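Glucanase (Klebsiella pneumoniae, PDB 5GY3) probably cleaves internal beta-1,4-glucosidic bonds in cellulose, lichenin and cereal beta-D-glucans, as a family 8 glycoside hydrolase. Local coordinates at residues K50-T55 and G65-R70. Sequence-based numbering, arbitrary orientation.
Sequences KLWQWT and GLFYWR
Phe67 reaches from the loop after helix 45-59 back to Trp52 and Thr55, packing this returning loop against its own helix in the (alpha/alpha)6 barrel of family 8 glycoside hydrolases; its side chain lies about 10 Å from that of Asp87, the predicted nucleophile. A flat, wholly apolar ring suits this buried place, where it also touches Ile115 of helix 106-123 and Thr29 of helix 29-41. The Trp52 and Phe67 rings touch through their rims, without stacking, their planes inclined at 72°. Phe67 CZ comes up to the indole edge, 3.7 Å from Trp52 CZ3. With CG anti to the backbone N (chi1 170°), the two-ring side chain of Trp52 is long enough to present CZ3 and CH2, the far edge of its six-membered ring, to Phe67, while Ile92 and Leu96 of helix 86-103 pack against it. Thr55 divides its two branches between different tasks. Its methyl CG2 adds an apolar contact, 4.1 Å from Phe67 CD2. Its buried hydroxyl is satisfied by Leu51 O, one turn back, and by Gln32 NE2. Thr55 N and OG1 both donate to Leu51 O, approaching from opposite faces of its carbonyl plane, the OG1 to Leu51 O bond being 2.7 Å.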
loop_
_atom_site.group_PDB
_atom_site.type_symbol
_atom_site.label_atom_id
_atom_site.label_comp_id
_atom_site.label_asym_id
_atom_site.label_seq_id
_atom_site.Cartn_x
_atom_site.Cartn_y
_atom_site.Cartn_z
ATOM N N LYS A 50 -7.932 10.309 -16.398
ATOM C CA LYS A 50 -6.763 11.191 -16.405
ATOM C C LYS A 50 -5.609 10.568 -15.628
ATOM O O LYS A 50 -4.461 10.562 -16.087
ATOM C CB LYS A 50 -7.109 12.557 -15.803
ATOM C CG LYS A 50 -7.809 13.562 -16.724
ATOM C CD LYS A 50 -8.369 14.767 -15.916
ATOM C CE LYS A 50 -9.849 14.558 -15.540
ATOM N NZ LYS A 50 -10.337 15.194 -14.255
ATOM N N LEU A 51 -5.903 10.057 -14.426
ATOM C CA LEU A 51 -4.872 9.444 -13.593
ATOM C C LEU A 51 -4.254 8.247 -14.294
ATOM O O LEU A 51 -3.026 8.089 -14.324
ATOM C CB LEU A 51 -5.468 9.015 -12.253
ATOM C CG LEU A 51 -5.988 10.105 -11.326
ATOM C CD1 LEU A 51 -6.929 9.526 -10.268
ATOM C CD2 LEU A 51 -4.811 10.815 -10.672
ATOM N N TRP A 52 -5.102 7.394 -14.869
ATOM C CA TRP A 52 -4.623 6.179 -15.521
ATOM C C TRP A 52 -3.878 6.501 -16.811
ATOM O O TRP A 52 -2.821 5.917 -17.088
ATOM C CB TRP A 52 -5.806 5.235 -15.775
ATOM C CG TRP A 52 -5.494 4.048 -16.639
ATOM C CD1 TRP A 52 -6.218 3.605 -17.718
ATOM C CD2 TRP A 52 -4.385 3.145 -16.503
ATOM N NE1 TRP A 52 -5.622 2.489 -18.261
ATOM C CE2 TRP A 52 -4.494 2.190 -17.536
ATOM C CE3 TRP A 52 -3.304 3.060 -15.617
ATOM C CZ2 TRP A 52 -3.567 1.158 -17.701
ATOM C CZ3 TRP A 52 -2.383 2.038 -15.782
ATOM C CH2 TRP A 52 -2.517 1.103 -16.818
ATOM N N GLN A 53 -4.401 7.441 -17.601
ATOM C CA GLN A 53 -3.729 7.829 -18.838
ATOM C C GLN A 53 -2.323 8.355 -18.568
ATOM O O GLN A 53 -1.381 8.015 -19.289
ATOM C CB GLN A 53 -4.564 8.878 -19.577
ATOM C CG GLN A 53 -3.843 9.604 -20.714
ATOM C CD GLN A 53 -4.688 10.739 -21.302
ATOM O OE1 GLN A 53 -5.542 11.313 -20.615
ATOM N NE2 GLN A 53 -4.454 11.062 -22.573
ATOM N N TRP A 54 -2.155 9.183 -17.537
ATOM C CA TRP A 54 -0.812 9.673 -17.248
ATOM C C TRP A 54 0.085 8.537 -16.765
ATOM O O TRP A 54 1.232 8.408 -17.209
ATOM C CB TRP A 54 -0.843 10.803 -16.218
ATOM C CG TRP A 54 0.545 11.298 -15.949
ATOM C CD1 TRP A 54 1.221 12.273 -16.635
ATOM C CD2 TRP A 54 1.456 10.801 -14.958
ATOM N NE1 TRP A 54 2.491 12.423 -16.116
ATOM C CE2 TRP A 54 2.660 11.529 -15.090
ATOM C CE3 TRP A 54 1.368 9.817 -13.967
ATOM C CZ2 TRP A 54 3.766 11.303 -14.265
ATOM C CZ3 TRP A 54 2.462 9.598 -13.146
ATOM C CH2 TRP A 54 3.646 10.338 -13.301
ATOM N N THR A 55 -0.436 7.691 -15.876
ATOM C CA THR A 55 0.346 6.577 -15.348
ATOM C C THR A 55 0.824 5.665 -16.466
ATOM O O THR A 55 2.007 5.309 -16.540
ATOM C CB THR A 55 -0.500 5.788 -14.354
ATOM O OG1 THR A 55 -0.990 6.677 -13.349
ATOM C CG2 THR A 55 0.316 4.658 -13.715
ATOM N N GLY A 65 5.837 -4.950 -18.315
ATOM C CA GLY A 65 4.444 -4.615 -18.078
ATOM C C GLY A 65 4.146 -3.946 -16.752
ATOM O O GLY A 65 2.973 -3.637 -16.487
ATOM N N LEU A 66 5.155 -3.707 -15.910
ATOM C CA LEU A 66 4.950 -3.029 -14.641
ATOM C C LEU A 66 5.220 -1.534 -14.849
ATOM O O LEU A 66 5.162 -1.039 -15.977
ATOM C CB LEU A 66 5.815 -3.687 -13.565
ATOM C CG LEU A 66 5.458 -5.162 -13.312
ATOM C CD1 LEU A 66 6.484 -5.796 -12.390
ATOM C CD2 LEU A 66 4.066 -5.236 -12.701
ATOM N N PHE A 67 5.498 -0.792 -13.784
ATOM C CA PHE A 67 5.604 0.656 -13.881
ATOM C C PHE A 67 6.838 1.146 -13.138
ATOM O O PHE A 67 7.074 0.743 -11.995
ATOM C CB PHE A 67 4.348 1.336 -13.312
ATOM C CG PHE A 67 3.078 0.893 -13.978
ATOM C CD1 PHE A 67 2.388 -0.215 -13.516
ATOM C CD2 PHE A 67 2.590 1.566 -15.084
ATOM C CE1 PHE A 67 1.220 -0.638 -14.151
ATOM C CE2 PHE A 67 1.421 1.158 -15.714
ATOM C CZ PHE A 67 0.744 0.050 -15.252
ATOM N N TYR A 68 7.609 2.034 -13.773
ATOM C CA TYR A 68 8.613 2.801 -13.038
ATOM C C TYR A 68 7.947 3.499 -11.859
ATOM O O TYR A 68 6.890 4.116 -12.010
ATOM C CB TYR A 68 9.269 3.831 -13.962
ATOM C CG TYR A 68 9.801 3.238 -15.247
ATOM C CD1 TYR A 68 10.661 2.148 -15.227
ATOM C CD2 TYR A 68 9.443 3.767 -16.479
ATOM C CE1 TYR A 68 11.156 1.606 -16.398
ATOM C CE2 TYR A 68 9.929 3.227 -17.658
ATOM C CZ TYR A 68 10.785 2.147 -17.611
ATOM O OH TYR A 68 11.273 1.604 -18.782
ATOM N N TRP A 69 8.553 3.391 -10.673
ATOM C CA TRP A 69 7.788 3.709 -9.473
ATOM C C TRP A 69 7.731 5.196 -9.153
ATOM O O TRP A 69 6.798 5.615 -8.473
ATOM C CB TRP A 69 8.337 2.959 -8.254
ATOM C CG TRP A 69 9.595 3.552 -7.667
ATOM C CD1 TRP A 69 10.865 3.419 -8.148
ATOM C CD2 TRP A 69 9.696 4.353 -6.476
ATOM N NE1 TRP A 69 11.756 4.089 -7.331
ATOM C CE2 TRP A 69 11.061 4.672 -6.302
ATOM C CE3 TRP A 69 8.764 4.832 -5.543
ATOM C CZ2 TRP A 69 11.515 5.451 -5.234
ATOM C CZ3 TRP A 69 9.218 5.605 -4.484
ATOM C CH2 TRP A 69 10.581 5.901 -4.338
ATOM N N ARG A 70 8.682 6.002 -9.621
ATOM C CA ARG A 70 8.802 7.381 -9.168
ATOM C C ARG A 70 9.009 8.329 -10.343
ATOM O O ARG A 70 9.733 8.014 -11.292
ATOM C CB ARG A 70 9.965 7.513 -8.180
ATOM C CG ARG A 70 10.075 8.859 -7.477
ATOM C CD ARG A 70 11.144 8.749 -6.387
ATOM N NE ARG A 70 11.494 10.027 -5.772
ATOM C CZ ARG A 70 12.381 10.874 -6.285
ATOM N NH1 ARG A 70 12.982 10.588 -7.434
ATOM N NH2 ARG A 70 12.658 12.012 -5.658
#